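Local coordinates for protein restriction endonuclease S subunits (Thermoanaerobacter tengcongensis, PDB 3OKG) that probably recognises the DNA target as the specificity subunit of a type I restriction methyltransferase built of M and S polypeptides, at residues Y50-D55 / P107-Q112; A182-L187 / A402-A407; E193-R198 / A390-E395; I239-S244 / G312-R317; D288-V293 / N301-A306. All coordinates share one frame; numbering follows the deposited sequence.

Contact 1: Y50-D55 / P107-Q112; sequences YFVYVD and PDLDGQ
Gln112 lays the start of its side chain across Val52: CB comes within 3.3 Å of Val52 O, and CG lies 3.9 Å from Val52 CB. With CG anti to its own carbonyl carbon (chi1 -53°) and a further bend at chi2, the glutamine turns its amide back along the strand toward the N of Val52 and the backbone of Phe51. Leu109 meets the same valine from another quarter. Its CD2 is 3.7 Å from Val52 CG1, the two side chains crossing at about a right angle, while its second methyl, CD1, reaches Val54 CG2 at 4.0 Å. The fork of the leucine thus spans two residues that project from the same side of strand 50-54. Leu109 and Gln112 are brought together by the type II turn that they begin and end, closed by a backbone hydrogen bond from Gln112 N to Leu109 O (3.1 Å). Gly111 takes the positive phi of this turn and with Gln112 makes a G1 beta bulge opposite Ile85. The turn leads straight into strand 113-115, parallel neighbour of strand 50-54 in a mixed sheet, where the backbones of Val52 and Val54 both bond to Ile113.

Contact 2: A182-L187 / A402-A407; sequences AKVEAL and AILDKA
Ile403 drives both of its branches into the surface formed by Leu187 and Val184. Its CD1 touches Leu187 CB at 3.7 Å, while CG2 packs 3.8 Å from Leu187 CD2 and also lies 4.1 Å from Val184 CG2. CG1 stands anti to the carbonyl carbon (chi1 -65°), which turns CG1 and CD1 toward Leu187 and leaves CG2 facing both partners. Val184 in turn divides its methyls: CG2 rests on Ala407 CB at 3.6 Å, and CG1 meets Leu404 CD2 at 4.0 Å, the valine and leucine crossing nearly at a right angle. Replacing Ile403 by alanine removes both branches, which would probably open a gap beside Leu187 and leave that leucine freer to turn. No hydrogen bond links the two segments; apolar surface alone joins them.

Around this first shell, the C-terminal residue, Leu412, touches Val184, Leu187 and Ala407, and His135 of helix 130-137 lies against Val184 and Leu404. His135 is itself tied by a hydrogen bond to Glu185, on another face of helix 174-216. Met188 and Ile180 of that helix continue the packing against Ile403 and Ala407. The short helical segments approach to 10.2 Å between axes, and their directions differ by 158°. This nearly antiparallel pairing of two helices far apart in sequence fits the predicted coiled coil, the long helical spacer that separates the two DNA-specificity domains in type I S subunits.

Contact 3: E193-R198 / A390-E395; sequences EVRRLR and AETEAE
Ala390 offers its carbonyl oxygen to Arg195 NH2 at 2.7 Å, although the angle at the hydrogen is only 121° and the bond is weak. The oxygen sits at the edge of the guanidinium, near its plane. Next in the chain, Glu391 turns away from the arginine and serves its own helix: it is the N-cap residue, and its OE1, met from above the carboxylate plane, accepts from Ala394 N at 2.7 Å. Thr392 then slides over one face of the Arg195 guanidinium with its CA, its OG1 staying 3.6 Å from NH2.

Glu395, a turn further on, carries the main charge pairing. Its OE2 forms a salt bridge to Arg195 NE, again at the guanidinium edge; the modelled separation is so short that its exact value is doubtful. The carboxylate is inclined by 62° to the guanidinium. The other oxygen, OE1, faces Arg198 NH2 in a long salt bridge of 3.8 Å, so that one carboxylate answers two arginines from successive turns of helix 174-216. Arg195 reaches both its acceptors through a bend at chi3 (84°) in an otherwise stretched chain. A leucine in place of Arg195 would probably leave Glu395, within this contact, with the long pairing to Arg198, and Ala390 O without this donor.

Arg198 also packs on Leu385 and Ala388, at the end of helix 365-388. The network thus bridges helix 174-216 to the point where the opposing helical run breaks and restarts as the N-capped helix 392-407, an interrupted partner in the predicted coiled coil.

Contact 4: I239-S244 / G312-R317; sequences IIMGQS and GLAALR
Ile240 and Ala315 form the tight centre, a hydrogen-bonded antiparallel pair. Ile240 N donates to Ala315 O at 3.0 Å and Ala315 N returns a bond to Ile240 O at 2.9 Å, each in the plane of the accepting carbonyl. Gly242 N prolongs the ladder with a third bond to Leu313 O, 2.9 Å long, from a position tilted 21° off the carbonyl plane. Any CB on Gly242 would press against this same oxygen, so the close approach depends on the missing side chain.

On the face bearing Ile239 and Leu316, these two buried residues lie side by side and point the same way, Leu316 CD2 being 3.9 Å from Ile239 CG1. Helices 352-357 and 324-333 cover this face, the former touching Ile239 and Met241, the latter Leu316.

The contact is looser at the Ile240 side chain, which is partly exposed: its CB stands 4.4 Å from Ala315 CB, though its CD1 folds over the backbone to reach Ala315 O at 3.3 Å. It loosens again beyond Gly242, where the first segment leaves its partner and Ser244 is exposed. Strand 237-241 is an outermost strand within the chain, paired with inner strand 313-318 in the four-stranded antiparallel sheet of the second DNA-specificity domain.

Contact 5: D288-V293 / N301-A306; sequences DVLISV and NVANLA
Leu290 and Asn301 face each other through their peptide groups, the flat units that carry this contact. Leu290 N meets Asn301 O at 2.7 Å, tilted 31° from the carbonyl plane; Asn301 N meets Leu290 O in return at 3.0 Å, tilted by 29°. Around Asn301 O the aliphatic atoms also gather, with Val289 CG1 and Leu290 CB each 3.7 Å from it. The Asp288 carbonyl is used differently: Ala303 N approaches nearly along the C=O axis, at 2.9 Å and with an angle of 175° at the hydrogen, a straight bond that continues the ladder one residue beyond the Val289-Val302 bridge.

Side chains flank the ladder. Val289 and Val302 lie on one face, their CG2 atoms 4.3 Å apart, beneath Leu328 of helix 324-333. On the other face Leu290 CD1 is 4.5 Å from Ala303 CB, and Phe266 and Pro271 pack against the leucine. The buried carboxylate of Asp288 turns to other partners, accepting from Arg285 N and making a salt bridge with Arg317 of the neighbouring strand. The whole is an antiparallel beta hairpin of strands 289-292 and 300-302, the second of which ends the sheet within this chain.

Overall arrangement
Contacts 4 and 5 are both buried and share one sheet, their centres about 9 Å apart: strands 313-318 and 289-292 are neighbours, and backbone bonding dominates both. Contact 1 lies in the other specificity domain, about 69 Å from contact 4 between centres, and is likewise buried, but joins a strand to a turn through two valines, a leucine and the side chain of a glutamine. Contacts 2 and 3 both connect helix 174-216 to helix 392-407, about 17 Å apart between centres. Their chemistry separates with depth: contact 2 is buried and wholly apolar, whereas contact 3, nearer the centre of the chain, is a surface network of charges. The long helices lie between the two beta-rich ends.

Contact 1: Y50-D55 / P107-Q112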
# COMPACT_ATOMS: atom_id res chain seq x y z
N TYR A 50 -32.91 7.80 24.85
CA TYR A 50 -31.85 7.49 23.92
C TYR A 50 -30.50 7.66 24.62
O TYR A 50 -30.34 8.55 25.44
CB TYR A 50 -31.92 8.40 22.69
CG TYR A 50 -32.88 7.88 21.64
CD1 TYR A 50 -32.51 6.86 20.79
CD2 TYR A 50 -34.18 8.40 21.53
CE1 TYR A 50 -33.39 6.35 19.83
CE2 TYR A 50 -35.08 7.91 20.55
CZ TYR A 50 -34.67 6.89 19.72
OH TYR A 50 -35.53 6.38 18.77
N PHE A 51 -29.54 6.80 24.29
CA PHE A 51 -28.15 7.06 24.67
C PHE A 51 -27.27 6.78 23.46
O PHE A 51 -27.70 6.10 22.52
CB PHE A 51 -27.74 6.16 25.85
CG PHE A 51 -27.62 4.72 25.48
CD1 PHE A 51 -26.38 4.13 25.29
CD2 PHE A 51 -28.76 3.95 25.30
CE1 PHE A 51 -26.27 2.80 24.94
CE2 PHE A 51 -28.66 2.61 24.94
CZ PHE A 51 -27.42 2.02 24.76
N VAL A 52 -26.05 7.30 23.47
CA VAL A 52 -25.14 7.02 22.36
C VAL A 52 -24.20 5.90 22.77
O VAL A 52 -23.62 5.96 23.87
CB VAL A 52 -24.34 8.27 21.96
CG1 VAL A 52 -23.41 7.91 20.81
CG2 VAL A 52 -25.29 9.40 21.54
N TYR A 53 -24.05 4.88 21.92
CA TYR A 53 -23.27 3.69 22.27
C TYR A 53 -22.01 3.63 21.42
O TYR A 53 -22.08 3.72 20.20
CB TYR A 53 -24.09 2.43 22.00
CG TYR A 53 -23.42 1.16 22.41
CD1 TYR A 53 -22.71 1.08 23.61
CD2 TYR A 53 -23.53 0.03 21.64
CE1 TYR A 53 -22.08 -0.10 23.98
CE2 TYR A 53 -22.93 -1.16 22.02
CZ TYR A 53 -22.21 -1.21 23.20
OH TYR A 53 -21.62 -2.39 23.57
N VAL A 54 -20.87 3.48 22.09
CA VAL A 54 -19.59 3.26 21.42
C VAL A 54 -19.15 1.78 21.56
O VAL A 54 -18.78 1.34 22.63
CB VAL A 54 -18.49 4.18 22.01
CG1 VAL A 54 -17.22 4.05 21.19
CG2 VAL A 54 -18.97 5.66 22.06
N ASP A 55 -19.22 1.02 20.47
CA ASP A 55 -18.67 -0.32 20.47
C ASP A 55 -17.40 -0.30 19.65
O ASP A 55 -16.97 0.75 19.19
CB ASP A 55 -19.67 -1.35 19.92
CG ASP A 55 -20.10 -1.06 18.50
OD1 ASP A 55 -19.65 -0.06 17.89
OD2 ASP A 55 -20.92 -1.84 17.99
N PRO A 107 -15.95 15.68 23.79
CA PRO A 107 -16.90 16.20 24.76
C PRO A 107 -18.36 15.91 24.40
O PRO A 107 -19.16 15.75 25.32
CB PRO A 107 -16.58 17.72 24.79
CG PRO A 107 -15.68 17.96 23.61
CD PRO A 107 -14.93 16.68 23.41
N ASP A 108 -18.69 15.80 23.12
CA ASP A 108 -20.05 15.52 22.69
C ASP A 108 -20.55 14.18 23.23
O ASP A 108 -21.75 13.96 23.35
CB ASP A 108 -20.17 15.59 21.15
CG ASP A 108 -18.81 15.48 20.43
OD1 ASP A 108 -17.86 16.27 20.76
OD2 ASP A 108 -18.70 14.62 19.53
N LEU A 109 -19.63 13.30 23.60
CA LEU A 109 -20.00 11.96 24.08
C LEU A 109 -19.95 11.83 25.61
O LEU A 109 -20.06 10.73 26.15
CB LEU A 109 -19.10 10.90 23.42
CG LEU A 109 -19.39 10.68 21.94
CD1 LEU A 109 -18.53 9.57 21.32
CD2 LEU A 109 -20.87 10.35 21.79
N ASP A 110 -19.80 12.94 26.32
CA ASP A 110 -19.81 12.90 27.78
C ASP A 110 -21.09 12.29 28.33
O ASP A 110 -22.20 12.67 27.94
CB ASP A 110 -19.62 14.31 28.37
CG ASP A 110 -19.31 14.27 29.85
OD1 ASP A 110 -18.17 13.90 30.22
OD2 ASP A 110 -20.20 14.58 30.66
N GLY A 111 -20.94 11.32 29.23
CA GLY A 111 -22.08 10.72 29.89
C GLY A 111 -22.76 9.67 29.05
O GLY A 111 -23.80 9.14 29.44
N GLN A 112 -22.18 9.35 27.90
CA GLN A 112 -22.70 8.28 27.06
C GLN A 112 -22.10 6.93 27.47
O GLN A 112 -21.57 6.81 28.57
CB GLN A 112 -22.53 8.62 25.58
CG GLN A 112 -23.11 10.01 25.25
CD GLN A 112 -24.58 10.15 25.70
OE1 GLN A 112 -25.03 11.23 26.13
NE2 GLN A 112 -25.33 9.07 25.61

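Contact 2: A182-L187 / A402-A407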
# COMPACT_ATOMS: atom_id res chain seq x y z
N ALA A 182 1.27 17.92 21.15
CA ALA A 182 1.24 18.82 20.00
C ALA A 182 2.22 18.36 18.91
O ALA A 182 1.90 18.41 17.72
CB ALA A 182 1.54 20.29 20.44
N LYS A 183 3.41 17.92 19.32
CA LYS A 183 4.43 17.51 18.35
C LYS A 183 4.02 16.23 17.65
O LYS A 183 4.19 16.09 16.44
CB LYS A 183 5.77 17.26 19.04
CG LYS A 183 6.38 18.48 19.72
CD LYS A 183 6.93 19.48 18.71
CE LYS A 183 7.84 20.52 19.38
NZ LYS A 183 8.65 21.28 18.37
N VAL A 184 3.46 15.28 18.40
CA VAL A 184 3.00 14.03 17.80
C VAL A 184 1.91 14.27 16.77
O VAL A 184 1.96 13.76 15.64
CB VAL A 184 2.47 13.07 18.89
CG1 VAL A 184 1.61 11.97 18.27
CG2 VAL A 184 3.64 12.50 19.73
N GLU A 185 0.92 15.08 17.13
CA GLU A 185 -0.16 15.37 16.20
C GLU A 185 0.31 16.13 14.95
O GLU A 185 -0.15 15.86 13.85
CB GLU A 185 -1.35 16.04 16.95
CG GLU A 185 -1.92 15.02 18.01
CD GLU A 185 -3.08 15.53 18.88
OE1 GLU A 185 -3.41 16.72 18.80
OE2 GLU A 185 -3.65 14.73 19.68
N ALA A 186 1.25 17.05 15.11
CA ALA A 186 1.78 17.76 13.95
C ALA A 186 2.54 16.84 13.02
O ALA A 186 2.38 16.90 11.79
CB ALA A 186 2.64 18.95 14.39
N LEU A 187 3.38 15.98 13.60
CA LEU A 187 4.10 15.00 12.79
C LEU A 187 3.16 14.09 12.00
O LEU A 187 3.39 13.83 10.82
CB LEU A 187 5.01 14.14 13.68
CG LEU A 187 6.53 14.29 13.70
CD1 LEU A 187 7.00 15.61 13.17
CD2 LEU A 187 7.06 14.04 15.14
N ALA A 402 6.50 4.82 14.92
CA ALA A 402 7.85 5.39 14.90
C ALA A 402 7.85 6.78 15.55
O ALA A 402 8.77 7.12 16.29
CB ALA A 402 8.39 5.44 13.47
N ILE A 403 6.80 7.55 15.35
CA ILE A 403 6.66 8.84 16.05
C ILE A 403 6.52 8.68 17.58
O ILE A 403 7.18 9.38 18.36
CB ILE A 403 5.45 9.64 15.46
CG1 ILE A 403 5.74 10.03 14.00
CG2 ILE A 403 5.18 10.89 16.28
CD1 ILE A 403 4.51 10.51 13.23
N LEU A 404 5.68 7.75 18.00
CA LEU A 404 5.45 7.56 19.43
C LEU A 404 6.73 7.11 20.12
O LEU A 404 7.01 7.51 21.26
CB LEU A 404 4.34 6.53 19.66
CG LEU A 404 2.96 6.95 19.10
CD1 LEU A 404 1.95 5.84 19.48
CD2 LEU A 404 2.53 8.31 19.70
N ASP A 405 7.53 6.29 19.44
CA ASP A 405 8.78 5.82 20.05
C ASP A 405 9.70 6.98 20.37
O ASP A 405 10.31 7.05 21.45
CB ASP A 405 9.49 4.82 19.12
CG ASP A 405 8.84 3.45 19.14
OD1 ASP A 405 8.05 3.18 20.07
OD2 ASP A 405 9.11 2.66 18.22
N LYS A 406 9.79 7.92 19.44
CA LYS A 406 10.56 9.15 19.69
C LYS A 406 9.94 9.99 20.83
O LYS A 406 10.64 10.50 21.70
CB LYS A 406 10.60 10.02 18.44
CG LYS A 406 11.24 9.38 17.23
CD LYS A 406 11.28 10.39 16.08
CE LYS A 406 11.50 9.73 14.72
NZ LYS A 406 12.09 10.72 13.79
N ALA A 407 8.62 10.13 20.80
CA ALA A 407 7.92 10.94 21.78
C ALA A 407 8.19 10.43 23.19
O ALA A 407 8.47 11.21 24.09
CB ALA A 407 6.41 10.94 21.50

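Contact 3: E193-R198 / A390-E395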
# COMPACT_ATOMS: atom_id res chain seq x y z
N GLU A 193 -0.15 14.88 4.84
CA GLU A 193 0.12 15.89 3.82
C GLU A 193 0.95 15.28 2.70
O GLU A 193 0.78 15.58 1.53
CB GLU A 193 0.97 16.99 4.42
CG GLU A 193 0.36 18.33 4.70
CD GLU A 193 1.46 19.42 4.71
OE1 GLU A 193 1.47 20.31 3.81
OE2 GLU A 193 2.35 19.36 5.60
N VAL A 194 1.94 14.48 3.09
CA VAL A 194 2.85 13.87 2.12
C VAL A 194 2.14 12.83 1.27
O VAL A 194 2.34 12.76 0.05
CB VAL A 194 4.11 13.31 2.83
CG1 VAL A 194 4.96 12.44 1.87
CG2 VAL A 194 4.91 14.45 3.38
N ARG A 195 1.27 12.04 1.90
CA ARG A 195 0.47 11.08 1.15
C ARG A 195 -0.36 11.75 0.07
O ARG A 195 -0.40 11.25 -1.06
CB ARG A 195 -0.44 10.23 2.06
CG ARG A 195 0.30 9.61 3.20
CD ARG A 195 -0.57 8.61 3.94
NE ARG A 195 -0.52 7.33 3.26
CZ ARG A 195 -1.51 6.85 2.52
NH1 ARG A 195 -2.63 7.54 2.39
NH2 ARG A 195 -1.37 5.67 1.92
N ARG A 196 -1.01 12.86 0.42
CA ARG A 196 -1.83 13.62 -0.53
C ARG A 196 -0.98 14.16 -1.66
O ARG A 196 -1.36 14.10 -2.83
CB ARG A 196 -2.51 14.81 0.15
CG ARG A 196 -3.77 14.46 0.90
CD ARG A 196 -4.14 15.54 1.95
NE ARG A 196 -4.92 14.87 2.98
CZ ARG A 196 -5.00 15.24 4.25
NH1 ARG A 196 -4.35 16.30 4.69
NH2 ARG A 196 -5.74 14.51 5.08
N LEU A 197 0.17 14.70 -1.30
CA LEU A 197 1.08 15.25 -2.29
C LEU A 197 1.49 14.15 -3.29
O LEU A 197 1.50 14.39 -4.49
CB LEU A 197 2.33 15.77 -1.58
CG LEU A 197 3.25 16.59 -2.48
CD1 LEU A 197 2.54 17.83 -3.03
CD2 LEU A 197 4.52 16.95 -1.68
N ARG A 198 1.83 12.98 -2.76
CA ARG A 198 2.24 11.85 -3.58
C ARG A 198 1.13 11.51 -4.56
O ARG A 198 1.36 11.37 -5.76
CB ARG A 198 2.56 10.64 -2.71
CG ARG A 198 3.22 9.49 -3.46
CD ARG A 198 4.36 8.88 -2.65
NE ARG A 198 4.05 8.83 -1.22
CZ ARG A 198 4.94 9.05 -0.26
NH1 ARG A 198 6.20 9.33 -0.57
NH2 ARG A 198 4.57 8.98 1.01
N ALA A 390 2.14 3.59 -0.14
CA ALA A 390 1.90 2.39 0.67
C ALA A 390 0.43 2.35 1.05
O ALA A 390 -0.24 3.39 1.07
CB ALA A 390 2.77 2.42 1.93
N GLU A 391 -0.07 1.16 1.37
CA GLU A 391 -1.48 1.07 1.71
C GLU A 391 -1.71 1.85 2.99
O GLU A 391 -0.80 1.97 3.83
CB GLU A 391 -1.95 -0.39 1.81
CG GLU A 391 -1.78 -1.03 3.17
CD GLU A 391 -3.01 -0.87 4.05
OE1 GLU A 391 -2.91 -1.21 5.26
OE2 GLU A 391 -4.06 -0.41 3.55
N THR A 392 -2.91 2.38 3.13
CA THR A 392 -3.20 3.43 4.10
C THR A 392 -3.10 2.94 5.53
O THR A 392 -2.34 3.49 6.32
CB THR A 392 -4.58 4.06 3.87
OG1 THR A 392 -4.68 4.53 2.52
CG2 THR A 392 -4.81 5.24 4.84
N GLU A 393 -3.86 1.91 5.87
CA GLU A 393 -3.88 1.46 7.25
C GLU A 393 -2.47 1.14 7.79
O GLU A 393 -2.11 1.56 8.90
CB GLU A 393 -4.82 0.26 7.44
CG GLU A 393 -4.88 -0.18 8.91
CD GLU A 393 -5.58 -1.52 9.09
OE1 GLU A 393 -5.82 -2.23 8.09
OE2 GLU A 393 -5.88 -1.87 10.26
N ALA A 394 -1.67 0.41 7.00
CA ALA A 394 -0.30 0.07 7.42
C ALA A 394 0.62 1.28 7.53
O ALA A 394 1.32 1.47 8.53
CB ALA A 394 0.30 -0.96 6.48
N GLU A 395 0.63 2.13 6.52
CA GLU A 395 1.52 3.27 6.60
C GLU A 395 1.17 4.11 7.83
O GLU A 395 2.04 4.50 8.60
CB GLU A 395 1.48 4.14 5.33
CG GLU A 395 2.84 4.73 4.99
CD GLU A 395 2.79 6.07 4.25
OE1 GLU A 395 3.88 6.59 3.94
OE2 GLU A 395 1.68 6.63 3.99

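Contact 4: I239-S244 / G312-R317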
# COMPACT_ATOMS: atom_id res chain seq x y z
N ILE A 239 9.82 -9.96 -38.51
CA ILE A 239 8.67 -10.44 -37.76
C ILE A 239 8.56 -11.96 -37.92
O ILE A 239 8.56 -12.48 -39.03
CB ILE A 239 7.38 -9.78 -38.24
CG1 ILE A 239 7.50 -8.25 -38.10
CG2 ILE A 239 6.20 -10.28 -37.45
CD1 ILE A 239 6.23 -7.52 -38.45
N ILE A 240 8.44 -12.64 -36.79
CA ILE A 240 8.46 -14.10 -36.71
C ILE A 240 7.20 -14.55 -35.97
O ILE A 240 7.06 -14.25 -34.79
CB ILE A 240 9.69 -14.54 -35.87
CG1 ILE A 240 10.99 -14.05 -36.51
CG2 ILE A 240 9.70 -16.04 -35.63
CD1 ILE A 240 11.54 -12.74 -35.93
N MET A 241 6.27 -15.23 -36.64
CA MET A 241 5.07 -15.71 -35.94
C MET A 241 5.40 -17.04 -35.25
O MET A 241 5.93 -17.95 -35.89
CB MET A 241 3.90 -15.93 -36.90
CG MET A 241 3.44 -14.71 -37.69
SD MET A 241 2.84 -13.37 -36.65
CE MET A 241 4.37 -12.52 -36.38
N GLY A 242 5.10 -17.17 -33.97
CA GLY A 242 5.45 -18.38 -33.25
C GLY A 242 4.64 -19.59 -33.71
O GLY A 242 3.54 -19.44 -34.26
N GLN A 243 5.17 -20.79 -33.47
CA GLN A 243 4.46 -22.02 -33.82
C GLN A 243 4.56 -23.04 -32.69
O GLN A 243 5.58 -23.12 -32.03
CB GLN A 243 5.09 -22.68 -35.04
CG GLN A 243 5.01 -21.94 -36.35
CD GLN A 243 5.60 -22.78 -37.46
OE1 GLN A 243 6.66 -22.46 -38.01
NE2 GLN A 243 4.94 -23.89 -37.77
N SER A 244 3.51 -23.84 -32.53
CA SER A 244 3.54 -24.96 -31.60
C SER A 244 4.35 -26.11 -32.18
O SER A 244 4.00 -26.66 -33.23
CB SER A 244 2.11 -25.44 -31.29
OG SER A 244 1.41 -25.75 -32.48
N GLY A 312 0.98 -18.34 -29.59
CA GLY A 312 0.44 -17.15 -28.94
C GLY A 312 1.28 -15.90 -29.10
O GLY A 312 0.80 -14.79 -28.84
N LEU A 313 2.52 -16.09 -29.53
CA LEU A 313 3.49 -15.00 -29.62
C LEU A 313 3.96 -14.71 -31.04
O LEU A 313 3.93 -15.59 -31.90
CB LEU A 313 4.72 -15.34 -28.78
CG LEU A 313 4.47 -15.50 -27.28
CD1 LEU A 313 5.77 -15.76 -26.56
CD2 LEU A 313 3.79 -14.24 -26.74
N ALA A 314 4.36 -13.47 -31.28
CA ALA A 314 5.25 -13.14 -32.39
C ALA A 314 6.52 -12.55 -31.76
O ALA A 314 6.47 -11.98 -30.67
CB ALA A 314 4.58 -12.14 -33.33
N ALA A 315 7.66 -12.70 -32.42
CA ALA A 315 8.87 -11.99 -32.01
C ALA A 315 9.25 -10.94 -33.07
O ALA A 315 9.17 -11.20 -34.28
CB ALA A 315 10.01 -12.95 -31.81
N LEU A 316 9.63 -9.75 -32.62
CA LEU A 316 9.98 -8.64 -33.51
C LEU A 316 11.44 -8.30 -33.31
O LEU A 316 11.87 -7.98 -32.19
CB LEU A 316 9.13 -7.41 -33.18
CG LEU A 316 7.66 -7.74 -32.97
CD1 LEU A 316 6.93 -6.54 -32.35
CD2 LEU A 316 7.03 -8.14 -34.28
N ARG A 317 12.21 -8.41 -34.37
CA ARG A 317 13.64 -8.16 -34.24
C ARG A 317 13.99 -6.93 -35.04
O ARG A 317 13.98 -6.98 -36.27
CB ARG A 317 14.47 -9.34 -34.72
CG ARG A 317 15.95 -9.15 -34.43
CD ARG A 317 16.76 -10.40 -34.75
NE ARG A 317 16.41 -11.52 -33.88
CZ ARG A 317 16.11 -12.75 -34.31
NH1 ARG A 317 16.13 -13.03 -35.60
NH2 ARG A 317 15.81 -13.69 -33.43

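Contact 5: D288-V293 / N301-A306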
# COMPACT_ATOMS: atom_id res chain seq x y z
N ASP A 288 15.08 -8.97 -29.02
CA ASP A 288 13.77 -9.03 -29.67
C ASP A 288 12.61 -8.79 -28.73
O ASP A 288 12.60 -9.23 -27.58
CB ASP A 288 13.51 -10.40 -30.30
CG ASP A 288 14.64 -10.86 -31.19
OD1 ASP A 288 15.50 -10.03 -31.55
OD2 ASP A 288 14.67 -12.06 -31.53
N VAL A 289 11.62 -8.08 -29.26
CA VAL A 289 10.41 -7.79 -28.53
C VAL A 289 9.44 -8.91 -28.77
O VAL A 289 9.31 -9.40 -29.89
CB VAL A 289 9.81 -6.43 -29.03
CG1 VAL A 289 8.44 -6.18 -28.41
CG2 VAL A 289 10.78 -5.28 -28.69
N LEU A 290 8.76 -9.36 -27.71
CA LEU A 290 7.76 -10.41 -27.84
C LEU A 290 6.40 -9.76 -27.74
O LEU A 290 6.21 -8.85 -26.94
CB LEU A 290 7.93 -11.49 -26.74
CG LEU A 290 9.31 -12.13 -26.59
CD1 LEU A 290 9.38 -12.98 -25.33
CD2 LEU A 290 9.68 -12.97 -27.81
N ILE A 291 5.45 -10.23 -28.53
CA ILE A 291 4.12 -9.63 -28.49
C ILE A 291 3.06 -10.72 -28.56
O ILE A 291 3.25 -11.72 -29.25
CB ILE A 291 3.94 -8.61 -29.63
CG1 ILE A 291 2.61 -7.87 -29.49
CG2 ILE A 291 4.07 -9.29 -30.99
CD1 ILE A 291 2.58 -6.55 -30.23
N SER A 292 1.97 -10.55 -27.83
CA SER A 292 0.91 -11.55 -27.79
C SER A 292 0.04 -11.39 -29.01
O SER A 292 -0.44 -10.30 -29.29
CB SER A 292 0.06 -11.39 -26.53
OG SER A 292 -1.08 -12.23 -26.58
N VAL A 293 -0.18 -12.47 -29.74
CA VAL A 293 -0.98 -12.40 -30.97
C VAL A 293 -2.27 -13.19 -30.83
O VAL A 293 -2.99 -13.39 -31.80
CB VAL A 293 -0.18 -12.89 -32.19
CG1 VAL A 293 0.94 -11.92 -32.52
CG2 VAL A 293 0.40 -14.30 -31.93
N ASN A 301 6.62 -8.21 -24.06
CA ASN A 301 7.80 -8.47 -23.25
C ASN A 301 9.06 -8.35 -24.10
O ASN A 301 9.00 -8.22 -25.32
CB ASN A 301 7.75 -9.88 -22.64
CG ASN A 301 7.51 -9.89 -21.13
OD1 ASN A 301 6.79 -9.05 -20.59
ND2 ASN A 301 8.11 -10.85 -20.45
N VAL A 302 10.22 -8.41 -23.47
CA VAL A 302 11.48 -8.48 -24.21
C VAL A 302 12.21 -9.77 -23.89
O VAL A 302 12.27 -10.19 -22.73
CB VAL A 302 12.39 -7.28 -23.88
CG1 VAL A 302 13.84 -7.57 -24.26
CG2 VAL A 302 11.88 -6.02 -24.57
N ALA A 303 12.78 -10.40 -24.91
CA ALA A 303 13.55 -11.63 -24.70
C ALA A 303 14.90 -11.30 -24.08
O ALA A 303 15.59 -10.42 -24.56
CB ALA A 303 13.76 -12.36 -26.01
N ASN A 304 15.28 -12.02 -23.03
CA ASN A 304 16.64 -11.87 -22.51
C ASN A 304 17.54 -13.08 -22.76
O ASN A 304 18.71 -13.07 -22.39
CB ASN A 304 16.67 -11.47 -21.02
CG ASN A 304 15.71 -12.28 -20.16
OD1 ASN A 304 15.49 -11.95 -18.99
ND2 ASN A 304 15.14 -13.33 -20.73
N LEU A 305 16.98 -14.11 -23.40
CA LEU A 305 17.73 -15.32 -23.73
C LEU A 305 17.26 -15.88 -25.06
O LEU A 305 16.11 -15.69 -25.45
CB LEU A 305 17.51 -16.39 -22.65
CG LEU A 305 18.25 -16.31 -21.32
CD1 LEU A 305 19.66 -15.78 -21.53
CD2 LEU A 305 17.49 -15.45 -20.33
N ALA A 306 18.15 -16.57 -25.77
CA ALA A 306 17.70 -17.35 -26.91
C ALA A 306 16.56 -18.24 -26.42
O ALA A 306 16.67 -18.89 -25.39
CB ALA A 306 18.84 -18.19 -27.47